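Local coordinates for bifunctional protein FolD (Thermus thermophilus, PDB 6V6Y) that probably oxidises 5,10-methylenetetrahydrofolate to the methenyl form with NADP+ and then hydrolyses that to 10-formyltetrahydrofolate, at residues 157-162 and 181-186; 201-206 and 222-227. One frame throughout, in Å; residues are numbered along the deposited sequence.

Contact 1: residues 157-162 and 181-186. With NAP (NADP nicotinamide-adenine-dinucleotide phosphate), chain B.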
ATOM      1  N   GLU A 157      -4.634  18.515  -0.957  1.00 43.32           N
ATOM      2  CA  GLU A 157      -5.042  17.673  -2.072  1.00 44.24           C
ATOM      3  C   GLU A 157      -3.814  17.340  -2.906  1.00 44.18           C
ATOM      4  O   GLU A 157      -3.285  18.207  -3.610  1.00 40.64           O
ATOM      5  CB  GLU A 157      -6.082  18.401  -2.913  1.00 42.25           C
ATOM      6  CG  GLU A 157      -6.870  17.507  -3.806  1.00 57.15           C
ATOM      7  CD  GLU A 157      -8.345  17.783  -3.684  1.00 57.15           C
ATOM      8  OE1 GLU A 157      -8.995  17.904  -4.741  1.00 61.30           O
ATOM      9  OE2 GLU A 157      -8.840  17.907  -2.537  1.00 54.22           O
ATOM     10  N   VAL A 158      -3.350  16.094  -2.834  1.00 37.98           N
ATOM     11  CA  VAL A 158      -2.203  15.641  -3.611  1.00 36.86           C
ATOM     12  C   VAL A 158      -2.673  14.678  -4.693  1.00 40.61           C
ATOM     13  O   VAL A 158      -3.384  13.703  -4.400  1.00 39.23           O
ATOM     14  CB  VAL A 158      -1.148  14.970  -2.718  1.00 40.05           C
ATOM     15  CG1 VAL A 158       0.040  14.544  -3.552  1.00 41.18           C
ATOM     16  CG2 VAL A 158      -0.736  15.907  -1.595  1.00 36.52           C
ATOM     17  N   VAL A 159      -2.274  14.946  -5.940  1.00 36.03           N
ATOM     18  CA  VAL A 159      -2.415  13.986  -7.032  1.00 35.27           C
ATOM     19  C   VAL A 159      -1.039  13.427  -7.387  1.00 39.12           C
ATOM     20  O   VAL A 159      -0.077  14.178  -7.594  1.00 37.91           O
ATOM     21  CB  VAL A 159      -3.101  14.599  -8.266  1.00 36.96           C
ATOM     22  CG1 VAL A 159      -3.150  13.575  -9.406  1.00 31.37           C
ATOM     23  CG2 VAL A 159      -4.508  15.094  -7.913  1.00 35.71           C
ATOM     24  N   VAL A 160      -0.948  12.104  -7.424  1.00 35.91           N
ATOM     25  CA  VAL A 160       0.240  11.380  -7.847  1.00 35.04           C
ATOM     26  C   VAL A 160      -0.106  10.717  -9.173  1.00 40.08           C
ATOM     27  O   VAL A 160      -1.078   9.953  -9.250  1.00 40.56           O
ATOM     28  CB  VAL A 160       0.643  10.346  -6.784  1.00 38.67           C
ATOM     29  CG1 VAL A 160       1.854   9.546  -7.212  1.00 36.88           C
ATOM     30  CG2 VAL A 160       0.834  11.035  -5.434  1.00 33.77           C
ATOM     31  N   VAL A 161       0.638  11.035 -10.231  1.00 38.59           N
ATOM     32  CA  VAL A 161       0.388  10.435 -11.538  1.00 38.49           C
ATOM     33  C   VAL A 161       1.463   9.401 -11.815  1.00 39.39           C
ATOM     34  O   VAL A 161       2.640   9.740 -11.980  1.00 42.40           O
ATOM     35  CB  VAL A 161       0.326  11.475 -12.663  1.00 39.91           C
ATOM     36  CG1 VAL A 161      -0.180  10.803 -13.950  1.00 35.19           C
ATOM     37  CG2 VAL A 161      -0.581  12.668 -12.280  1.00 34.47           C
ATOM     38  N   GLY A 162       1.043   8.142 -11.906  1.00 37.54           N
ATOM     39  CA  GLY A 162       1.948   7.025 -12.045  1.00 38.40           C
ATOM     40  C   GLY A 162       1.812   6.155 -10.820  1.00 40.22           C
ATOM     41  O   GLY A 162       1.726   6.669  -9.700  1.00 37.06           O
ATOM     42  N   THR A 181      -4.686  14.218   1.426  1.00 40.38           N
ATOM     43  CA  THR A 181      -5.691  13.522   0.631  1.00 39.06           C
ATOM     44  C   THR A 181      -5.052  13.140  -0.699  1.00 40.13           C
ATOM     45  O   THR A 181      -4.599  14.011  -1.445  1.00 41.68           O
ATOM     46  CB  THR A 181      -6.927  14.392   0.400  1.00 42.74           C
ATOM     47  OG1 THR A 181      -7.551  14.696   1.655  1.00 41.76           O
ATOM     48  CG2 THR A 181      -7.932  13.669  -0.515  1.00 34.11           C
ATOM     49  N   VAL A 182      -5.009  11.844  -1.001  1.00 36.90           N
ATOM     50  CA  VAL A 182      -4.171  11.339  -2.081  1.00 36.82           C
ATOM     51  C   VAL A 182      -5.032  10.759  -3.190  1.00 36.16           C
ATOM     52  O   VAL A 182      -5.927   9.951  -2.934  1.00 40.15           O
ATOM     53  CB  VAL A 182      -3.169  10.292  -1.570  1.00 33.57           C
ATOM     54  CG1 VAL A 182      -2.398   9.725  -2.743  1.00 36.42           C
ATOM     55  CG2 VAL A 182      -2.212  10.947  -0.566  1.00 37.12           C
ATOM     56  N   THR A 183      -4.742  11.156  -4.421  1.00 38.45           N
ATOM     57  CA  THR A 183      -5.337  10.572  -5.613  1.00 36.00           C
ATOM     58  C   THR A 183      -4.210   9.910  -6.381  1.00 41.00           C
ATOM     59  O   THR A 183      -3.192  10.562  -6.686  1.00 42.22           O
ATOM     60  CB  THR A 183      -6.037  11.640  -6.467  1.00 36.75           C
ATOM     61  OG1 THR A 183      -7.053  12.263  -5.689  1.00 36.22           O
ATOM     62  CG2 THR A 183      -6.682  11.040  -7.697  1.00 33.76           C
ATOM     63  N   LEU A 184      -4.362   8.613  -6.657  1.00 36.49           N
ATOM     64  CA  LEU A 184      -3.431   7.889  -7.515  1.00 36.61           C
ATOM     65  C   LEU A 184      -4.041   7.812  -8.911  1.00 42.49           C
ATOM     66  O   LEU A 184      -5.089   7.178  -9.111  1.00 40.46           O
ATOM     67  CB  LEU A 184      -3.115   6.499  -6.968  1.00 39.45           C
ATOM     68  CG  LEU A 184      -1.842   6.347  -6.125  1.00 43.51           C
ATOM     69  CD1 LEU A 184      -1.810   5.012  -5.385  1.00 40.33           C
ATOM     70  CD2 LEU A 184      -0.565   6.502  -6.960  1.00 42.66           C
ATOM     71  N   ALA A 185      -3.393   8.469  -9.872  1.00 37.04           N
ATOM     72  CA  ALA A 185      -3.793   8.433 -11.271  1.00 39.17           C
ATOM     73  C   ALA A 185      -2.739   7.690 -12.079  1.00 41.72           C
ATOM     74  O   ALA A 185      -1.633   7.407 -11.599  1.00 41.32           O
ATOM     75  CB  ALA A 185      -4.020   9.854 -11.817  1.00 35.43           C
ATOM     76  N   HIS A 186      -3.088   7.349 -13.310  1.00 40.34           N
ATOM     77  CA  HIS A 186      -2.255   6.425 -14.083  1.00 40.31           C
ATOM     78  C   HIS A 186      -2.766   6.418 -15.515  1.00 41.67           C
ATOM     79  O   HIS A 186      -3.653   7.203 -15.880  1.00 42.92           O
ATOM     80  CB  HIS A 186      -2.278   5.020 -13.480  1.00 40.88           C
ATOM     81  CG  HIS A 186      -3.658   4.552 -13.147  1.00 44.78           C
ATOM     82  ND1 HIS A 186      -4.597   4.257 -14.114  1.00 42.57           N
ATOM     83  CD2 HIS A 186      -4.277   4.374 -11.955  1.00 44.58           C
ATOM     84  CE1 HIS A 186      -5.721   3.879 -13.530  1.00 44.88           C
ATOM     85  NE2 HIS A 186      -5.557   3.953 -12.221  1.00 39.40           N
TER
HETATM   86  PA  NAP B 301       6.685   3.005 -14.676  1.00 44.48           P
HETATM   87  O1A NAP B 301       7.721   2.738 -15.699  1.00 44.70           O
HETATM   88  O2A NAP B 301       6.282   1.762 -13.982  1.00 44.23           O
HETATM   89  O5B NAP B 301       5.419   3.730 -15.356  1.00 44.99           O
HETATM   90  C5B NAP B 301       4.986   4.974 -14.853  1.00 44.84           C
HETATM   91  C4B NAP B 301       3.467   5.024 -14.743  1.00 44.43           C
HETATM   92  O4B NAP B 301       2.977   6.184 -15.383  1.00 44.88           O
HETATM   93  C3B NAP B 301       2.781   3.831 -15.387  1.00 44.25           C
HETATM   94  O3B NAP B 301       2.394   2.923 -14.382  1.00 43.59           O
HETATM   95  C2B NAP B 301       1.587   4.401 -16.140  1.00 44.36           C
HETATM   96  O2B NAP B 301       0.351   4.007 -15.583  1.00 43.74           O
HETATM   97  C1B NAP B 301       1.744   5.913 -16.020  1.00 44.86           C
HETATM   98  N9A NAP B 301       1.686   6.544 -17.353  1.00 46.34           N
HETATM   99  C8A NAP B 301       2.575   6.359 -18.380  1.00 49.08           C
HETATM  100  N7A NAP B 301       2.176   7.108 -19.433  1.00 50.16           N
HETATM  101  C5A NAP B 301       1.049   7.771 -19.094  1.00 48.30           C
HETATM  102  C6A NAP B 301       0.241   8.662 -19.791  1.00 47.70           C
HETATM  103  N6A NAP B 301       0.539   8.998 -21.042  1.00 48.94           N
HETATM  104  N1A NAP B 301      -0.874   9.194 -19.177  1.00 46.16           N
HETATM  105  C2A NAP B 301      -1.176   8.841 -17.878  1.00 45.29           C
HETATM  106  N3A NAP B 301      -0.367   7.956 -17.192  1.00 45.11           N
HETATM  107  C4A NAP B 301       0.727   7.424 -17.790  1.00 46.01           C
HETATM  108  O3  NAP B 301       7.218   4.109 -13.632  1.00 44.41           O
HETATM  109  PN  NAP B 301       8.690   4.450 -13.077  1.00 44.63           P
HETATM  110  O1N NAP B 301       9.457   3.188 -12.986  1.00 44.40           O
HETATM  111  O2N NAP B 301       8.549   5.322 -11.890  1.00 44.09           O
HETATM  112  O5D NAP B 301       9.294   5.325 -14.285  1.00 45.68           O
HETATM  113  C5D NAP B 301       8.694   6.555 -14.625  1.00 46.16           C
HETATM  114  C4D NAP B 301       9.757   7.616 -14.878  1.00 46.83           C
HETATM  115  O4D NAP B 301      10.315   8.071 -13.657  1.00 46.21           O
HETATM  116  C3D NAP B 301      10.896   7.053 -15.716  1.00 47.89           C
HETATM  117  O3D NAP B 301      11.076   7.844 -16.866  1.00 49.65           O
HETATM  118  C2D NAP B 301      12.120   7.146 -14.835  1.00 47.80           C
HETATM  119  O2D NAP B 301      13.214   7.638 -15.571  1.00 50.29           O
HETATM  120  C1D NAP B 301      11.723   8.140 -13.760  1.00 46.82           C
HETATM  121  N1N NAP B 301      12.374   7.810 -12.479  1.00 46.03           N
HETATM  122  C2N NAP B 301      13.196   8.731 -11.898  1.00 46.49           C
HETATM  123  C3N NAP B 301      13.827   8.448 -10.694  1.00 45.49           C
HETATM  124  C7N NAP B 301      14.639   9.509 -10.015  1.00 44.74           C
HETATM  125  O7N NAP B 301      15.363   9.178  -8.853  1.00 43.54           O
HETATM  126  N7N NAP B 301      14.650  10.738 -10.525  1.00 45.11           N
HETATM  127  C4N NAP B 301      13.614   7.222 -10.076  1.00 44.67           C
HETATM  128  C5N NAP B 301      12.773   6.293 -10.676  1.00 45.05           C
HETATM  129  C6N NAP B 301      12.155   6.600 -11.883  1.00 45.50           C
HETATM  130  P2B NAP B 301      -0.229   2.515 -15.779  1.00 43.59           P
HETATM  131  O1X NAP B 301       0.456   1.575 -14.814  1.00 43.67           O
HETATM  132  O2X NAP B 301      -1.710   2.535 -15.487  1.00 43.72           O
HETATM  133  O3X NAP B 301       0.011   2.051 -17.195  1.00 43.90           O

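Contact 2: residues 201-206 and 222-227. With NAP (NADP nicotinamide-adenine-dinucleotide phosphate), chain B.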
ATOM      1  N   VAL A 201      -0.777  19.921  -4.608  1.00 40.24           N
ATOM      2  CA  VAL A 201       0.547  19.349  -4.842  1.00 36.36           C
ATOM      3  C   VAL A 201       0.374  18.289  -5.917  1.00 41.74           C
ATOM      4  O   VAL A 201      -0.447  17.372  -5.765  1.00 41.51           O
ATOM      5  CB  VAL A 201       1.167  18.758  -3.561  1.00 39.37           C
ATOM      6  CG1 VAL A 201       2.563  18.169  -3.829  1.00 35.02           C
ATOM      7  CG2 VAL A 201       1.220  19.802  -2.442  1.00 37.16           C
ATOM      8  N   LEU A 202       1.122  18.427  -7.011  1.00 38.15           N
ATOM      9  CA  LEU A 202       1.064  17.502  -8.138  1.00 36.99           C
ATOM     10  C   LEU A 202       2.428  16.842  -8.309  1.00 39.83           C
ATOM     11  O   LEU A 202       3.440  17.535  -8.495  1.00 39.40           O
ATOM     12  CB  LEU A 202       0.646  18.238  -9.409  1.00 34.74           C
ATOM     13  CG  LEU A 202       0.568  17.404 -10.687  1.00 37.43           C
ATOM     14  CD1 LEU A 202      -0.577  16.394 -10.618  1.00 38.26           C
ATOM     15  CD2 LEU A 202       0.399  18.319 -11.874  1.00 38.44           C
ATOM     16  N   VAL A 203       2.462  15.515  -8.218  1.00 37.58           N
ATOM     17  CA  VAL A 203       3.684  14.740  -8.399  1.00 35.55           C
ATOM     18  C   VAL A 203       3.518  13.878  -9.638  1.00 40.00           C
ATOM     19  O   VAL A 203       2.562  13.102  -9.730  1.00 38.54           O
ATOM     20  CB  VAL A 203       3.986  13.858  -7.175  1.00 37.60           C
ATOM     21  CG1 VAL A 203       5.393  13.247  -7.286  1.00 32.54           C
ATOM     22  CG2 VAL A 203       3.808  14.656  -5.883  1.00 33.81           C
ATOM     23  N   VAL A 204       4.457  13.987 -10.579  1.00 40.96           N
ATOM     24  CA  VAL A 204       4.340  13.304 -11.867  1.00 39.55           C
ATOM     25  C   VAL A 204       5.512  12.344 -12.031  1.00 42.31           C
ATOM     26  O   VAL A 204       6.670  12.768 -12.044  1.00 40.14           O
ATOM     27  CB  VAL A 204       4.277  14.305 -13.033  1.00 37.79           C
ATOM     28  CG1 VAL A 204       4.046  13.583 -14.351  1.00 35.65           C
ATOM     29  CG2 VAL A 204       3.181  15.370 -12.782  1.00 30.52           C
ATOM     30  N   ALA A 205       5.203  11.036 -12.178  1.00 41.52           N
ATOM     31  CA  ALA A 205       6.212   9.993 -12.428  1.00 42.80           C
ATOM     32  C   ALA A 205       5.689   9.036 -13.510  1.00 43.53           C
ATOM     33  O   ALA A 205       5.303   7.900 -13.235  1.00 47.33           O
ATOM     34  CB  ALA A 205       6.566   9.236 -11.144  1.00 40.07           C
ATOM     35  N   VAL A 206       5.716   9.481 -14.762  1.00 41.70           N
ATOM     36  CA  VAL A 206       5.193   8.677 -15.861  1.00 46.72           C
ATOM     37  C   VAL A 206       6.231   8.364 -16.931  1.00 50.72           C
ATOM     38  O   VAL A 206       6.052   7.388 -17.675  1.00 51.45           O
ATOM     39  CB  VAL A 206       3.967   9.360 -16.503  1.00 48.01           C
ATOM     40  CG1 VAL A 206       2.860   9.529 -15.472  1.00 45.39           C
ATOM     41  CG2 VAL A 206       4.354  10.702 -17.071  1.00 43.11           C
ATOM     42  N   ILE A 222       2.023  23.297  -6.250  1.00 43.05           N
ATOM     43  CA  ILE A 222       3.396  22.822  -6.078  1.00 41.85           C
ATOM     44  C   ILE A 222       3.558  21.590  -6.959  1.00 40.91           C
ATOM     45  O   ILE A 222       2.863  20.587  -6.759  1.00 43.06           O
ATOM     46  CB  ILE A 222       3.688  22.481  -4.608  1.00 44.76           C
ATOM     47  CG1 ILE A 222       3.232  23.613  -3.684  1.00 45.16           C
ATOM     48  CG2 ILE A 222       5.157  22.088  -4.403  1.00 43.13           C
ATOM     49  CD1 ILE A 222       4.246  24.677  -3.463  1.00 49.42           C
ATOM     50  N   VAL A 223       4.460  21.655  -7.935  1.00 41.09           N
ATOM     51  CA  VAL A 223       4.614  20.602  -8.936  1.00 37.76           C
ATOM     52  C   VAL A 223       5.974  19.932  -8.747  1.00 42.86           C
ATOM     53  O   VAL A 223       7.019  20.596  -8.803  1.00 44.69           O
ATOM     54  CB  VAL A 223       4.455  21.158 -10.358  1.00 35.66           C
ATOM     55  CG1 VAL A 223       4.673  20.051 -11.385  1.00 38.85           C
ATOM     56  CG2 VAL A 223       3.066  21.789 -10.524  1.00 36.21           C
ATOM     57  N   VAL A 224       5.954  18.612  -8.548  1.00 41.04           N
ATOM     58  CA  VAL A 224       7.147  17.788  -8.348  1.00 39.85           C
ATOM     59  C   VAL A 224       7.279  16.851  -9.545  1.00 38.79           C
ATOM     60  O   VAL A 224       6.378  16.051  -9.812  1.00 43.07           O
ATOM     61  CB  VAL A 224       7.065  17.002  -7.032  1.00 37.92           C
ATOM     62  CG1 VAL A 224       8.261  16.090  -6.869  1.00 36.43           C
ATOM     63  CG2 VAL A 224       6.945  17.973  -5.853  1.00 37.27           C
ATOM     64  N   ASP A 225       8.395  16.946 -10.265  1.00 40.51           N
ATOM     65  CA  ASP A 225       8.586  16.268 -11.544  1.00 39.76           C
ATOM     66  C   ASP A 225       9.613  15.153 -11.378  1.00 43.62           C
ATOM     67  O   ASP A 225      10.818  15.407 -11.351  1.00 45.08           O
ATOM     68  CB  ASP A 225       9.028  17.274 -12.597  1.00 38.90           C
ATOM     69  CG  ASP A 225       9.058  16.696 -14.004  1.00 41.68           C
ATOM     70  OD1 ASP A 225       8.904  15.466 -14.184  1.00 41.58           O
ATOM     71  OD2 ASP A 225       9.242  17.496 -14.946  1.00 50.51           O
ATOM     72  N   VAL A 226       9.138  13.909 -11.311  1.00 43.17           N
ATOM     73  CA  VAL A 226      10.022  12.760 -11.107  1.00 42.21           C
ATOM     74  C   VAL A 226      10.586  12.224 -12.417  1.00 42.53           C
ATOM     75  O   VAL A 226      11.543  11.435 -12.395  1.00 43.78           O
ATOM     76  CB  VAL A 226       9.265  11.653 -10.334  1.00 46.40           C
ATOM     77  CG1 VAL A 226      10.186  10.516  -9.914  1.00 40.23           C
ATOM     78  CG2 VAL A 226       8.563  12.242  -9.098  1.00 41.14           C
ATOM     79  N   GLY A 227      10.057  12.652 -13.562  1.00 42.76           N
ATOM     80  CA  GLY A 227      10.482  12.065 -14.819  1.00 43.83           C
ATOM     81  C   GLY A 227      11.934  12.376 -15.135  1.00 52.16           C
ATOM     82  O   GLY A 227      12.467  13.431 -14.792  1.00 48.41           O
TER
HETATM   83  PA  NAP B 301       6.685   3.005 -14.676  1.00 44.48           P
HETATM   84  O1A NAP B 301       7.721   2.738 -15.699  1.00 44.70           O
HETATM   85  O2A NAP B 301       6.282   1.762 -13.982  1.00 44.23           O
HETATM   86  O5B NAP B 301       5.419   3.730 -15.356  1.00 44.99           O
HETATM   87  C5B NAP B 301       4.986   4.974 -14.853  1.00 44.84           C
HETATM   88  C4B NAP B 301       3.467   5.024 -14.743  1.00 44.43           C
HETATM   89  O4B NAP B 301       2.977   6.184 -15.383  1.00 44.88           O
HETATM   90  C3B NAP B 301       2.781   3.831 -15.387  1.00 44.25           C
HETATM   91  O3B NAP B 301       2.394   2.923 -14.382  1.00 43.59           O
HETATM   92  C2B NAP B 301       1.587   4.401 -16.140  1.00 44.36           C
HETATM   93  O2B NAP B 301       0.351   4.007 -15.583  1.00 43.74           O
HETATM   94  C1B NAP B 301       1.744   5.913 -16.020  1.00 44.86           C
HETATM   95  N9A NAP B 301       1.686   6.544 -17.353  1.00 46.34           N
HETATM   96  C8A NAP B 301       2.575   6.359 -18.380  1.00 49.08           C
HETATM   97  N7A NAP B 301       2.176   7.108 -19.433  1.00 50.16           N
HETATM   98  C5A NAP B 301       1.049   7.771 -19.094  1.00 48.30           C
HETATM   99  C6A NAP B 301       0.241   8.662 -19.791  1.00 47.70           C
HETATM  100  N6A NAP B 301       0.539   8.998 -21.042  1.00 48.94           N
HETATM  101  N1A NAP B 301      -0.874   9.194 -19.177  1.00 46.16           N
HETATM  102  C2A NAP B 301      -1.176   8.841 -17.878  1.00 45.29           C
HETATM  103  N3A NAP B 301      -0.367   7.956 -17.192  1.00 45.11           N
HETATM  104  C4A NAP B 301       0.727   7.424 -17.790  1.00 46.01           C
HETATM  105  O3  NAP B 301       7.218   4.109 -13.632  1.00 44.41           O
HETATM  106  PN  NAP B 301       8.690   4.450 -13.077  1.00 44.63           P
HETATM  107  O1N NAP B 301       9.457   3.188 -12.986  1.00 44.40           O
HETATM  108  O2N NAP B 301       8.549   5.322 -11.890  1.00 44.09           O
HETATM  109  O5D NAP B 301       9.294   5.325 -14.285  1.00 45.68           O
HETATM  110  C5D NAP B 301       8.694   6.555 -14.625  1.00 46.16           C
HETATM  111  C4D NAP B 301       9.757   7.616 -14.878  1.00 46.83           C
HETATM  112  O4D NAP B 301      10.315   8.071 -13.657  1.00 46.21           O
HETATM  113  C3D NAP B 301      10.896   7.053 -15.716  1.00 47.89           C
HETATM  114  O3D NAP B 301      11.076   7.844 -16.866  1.00 49.65           O
HETATM  115  C2D NAP B 301      12.120   7.146 -14.835  1.00 47.80           C
HETATM  116  O2D NAP B 301      13.214   7.638 -15.571  1.00 50.29           O
HETATM  117  C1D NAP B 301      11.723   8.140 -13.760  1.00 46.82           C
HETATM  118  N1N NAP B 301      12.374   7.810 -12.479  1.00 46.03           N
HETATM  119  C2N NAP B 301      13.196   8.731 -11.898  1.00 46.49           C
HETATM  120  C3N NAP B 301      13.827   8.448 -10.694  1.00 45.49           C
HETATM  121  C7N NAP B 301      14.639   9.509 -10.015  1.00 44.74           C
HETATM  122  O7N NAP B 301      15.363   9.178  -8.853  1.00 43.54           O
HETATM  123  N7N NAP B 301      14.650  10.738 -10.525  1.00 45.11           N
HETATM  124  C4N NAP B 301      13.614   7.222 -10.076  1.00 44.67           C
HETATM  125  C5N NAP B 301      12.773   6.293 -10.676  1.00 45.05           C
HETATM  126  C6N NAP B 301      12.155   6.600 -11.883  1.00 45.50           C
HETATM  127  P2B NAP B 301      -0.229   2.515 -15.779  1.00 43.59           P
HETATM  128  O1X NAP B 301       0.456   1.575 -14.814  1.00 43.67           O
HETATM  129  O2X NAP B 301      -1.710   2.535 -15.487  1.00 43.72           O
HETATM  130  O3X NAP B 301       0.011   2.051 -17.195  1.00 43.90           O

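Contact 1: residues 157-162 and 181-186
In the beta-alpha-beta unit of the NADP-binding domain, strand 157-161 pairs in parallel with strand 181-185, and helix 168-177 makes the crossover between them. Five backbone hydrogen bonds join the two. Val160 sits at the middle: its N gives a nearly straight bond to Thr183 O (2.8 Å, 178°), and its O takes Ala185 N. The last differs: Gly162 N meets Ala185 O (2.8 Å) from 38° above the carbonyl plane.

Val160 and Leu184 lie side by side on the face packed against helix 168-177. Leu184 CD2 touches Val160 CG1 (3.9 Å) and also Gly162 O (3.6 Å). On the other face Val159 holds CG2 beside its backbone N, with CG1 anti to that N (chi1 177°), and CG2 meets Thr183 CB at 4.0 Å. Thr183 OG1 is hydrogen-bonded to Thr183 OG1 of the second subunit, whose strand continues the sheet in antiparallel sense.

Both strands end at NADP. Gly162 CA lies 3.6 Å from its O4B, and His186 CB 3.2 Å from O2X of the 2'-phosphate. His186 NE2 is hydrogen-bonded to Ala180 O of the second subunit. Dinucleotide binding at the carboxyl ends of parallel strands typifies the Rossmann fold.

Contact 2: residues 201-206 and 222-227
Strands 201-204 and 222-225 are parallel neighbours in the Rossmann sheet, joined by four backbone hydrogen bonds. Leu202 uses both its polar backbone atoms here: Leu202 N gives to Ile222 O (2.8 Å), and Leu202 O takes Val224 N (2.7 Å). Val204 repeats the pattern, with N bonded to Val224 O and O accepting from Val226 N. Val224 is therefore gripped through both N and O by the same neighbouring strand. Val201, Val203 and Ala205 are hydrogen-bonded through their backbones to strand 157-161 instead. These alternating partners tie strand 201-204 into the sheet along both edges.

Beyond the bonds, apolar side chains, mostly valines, line the face that packs on helix 137-148. Val203 CG1 lies beside Val224 CG1. It also meets Val226 CG2 at 3.8 Å, where the Val203 and Val226 side chains cross obliquely. Val226 CB also rests against Ala205 CB (3.7 Å).

Asp225 carries the polar side-chain hydrogen bonds. With CG anti to the backbone N (chi1 -172°), its carboxylate swings forward to the turn that follows. OD1 accepts Gly227 N (3.1 Å), closing an Asx turn. That donor comes on the anti side of OD1, 30° out of the carboxylate plane. OD1 also takes Asp238 N, and OD2 takes Val239 N. Replacing Asp225 with an alanine would probably leave the amides of Gly227, Asp238 and Val239 without their acceptor and free the turn to shift. Asp238 OD2 in turn accepts Val206 N.

The residues just after the two strands reach NADP. Val206 CG1 packs against the adenosine ribose, and Val226 O comes within 3.2 Å of the nicotinamide ring carbon C2N.

Contact 1 and contact 2 come in series along the chain and lie in one parallel sheet, in the NADP-binding domain. Their centres are about 10 Å apart. Strands 157-161 and 201-204 are neighbours, so the four strands run 222-225, 201-204, 157-161, 181-185 across the sheet. Probable hydrogen bonds at the seam link Val161 N to Val203 O and Val161 O to Ala205 N. Contact 1 includes the outermost strand, where the second subunit extends the sheet, while contact 2 lies further inside the subunit. One NADP lies along the ends of these strands: contact 1 meets the adenosine ribose and 2'-phosphate, and contact 2 runs from that same ribose to the nicotinamide.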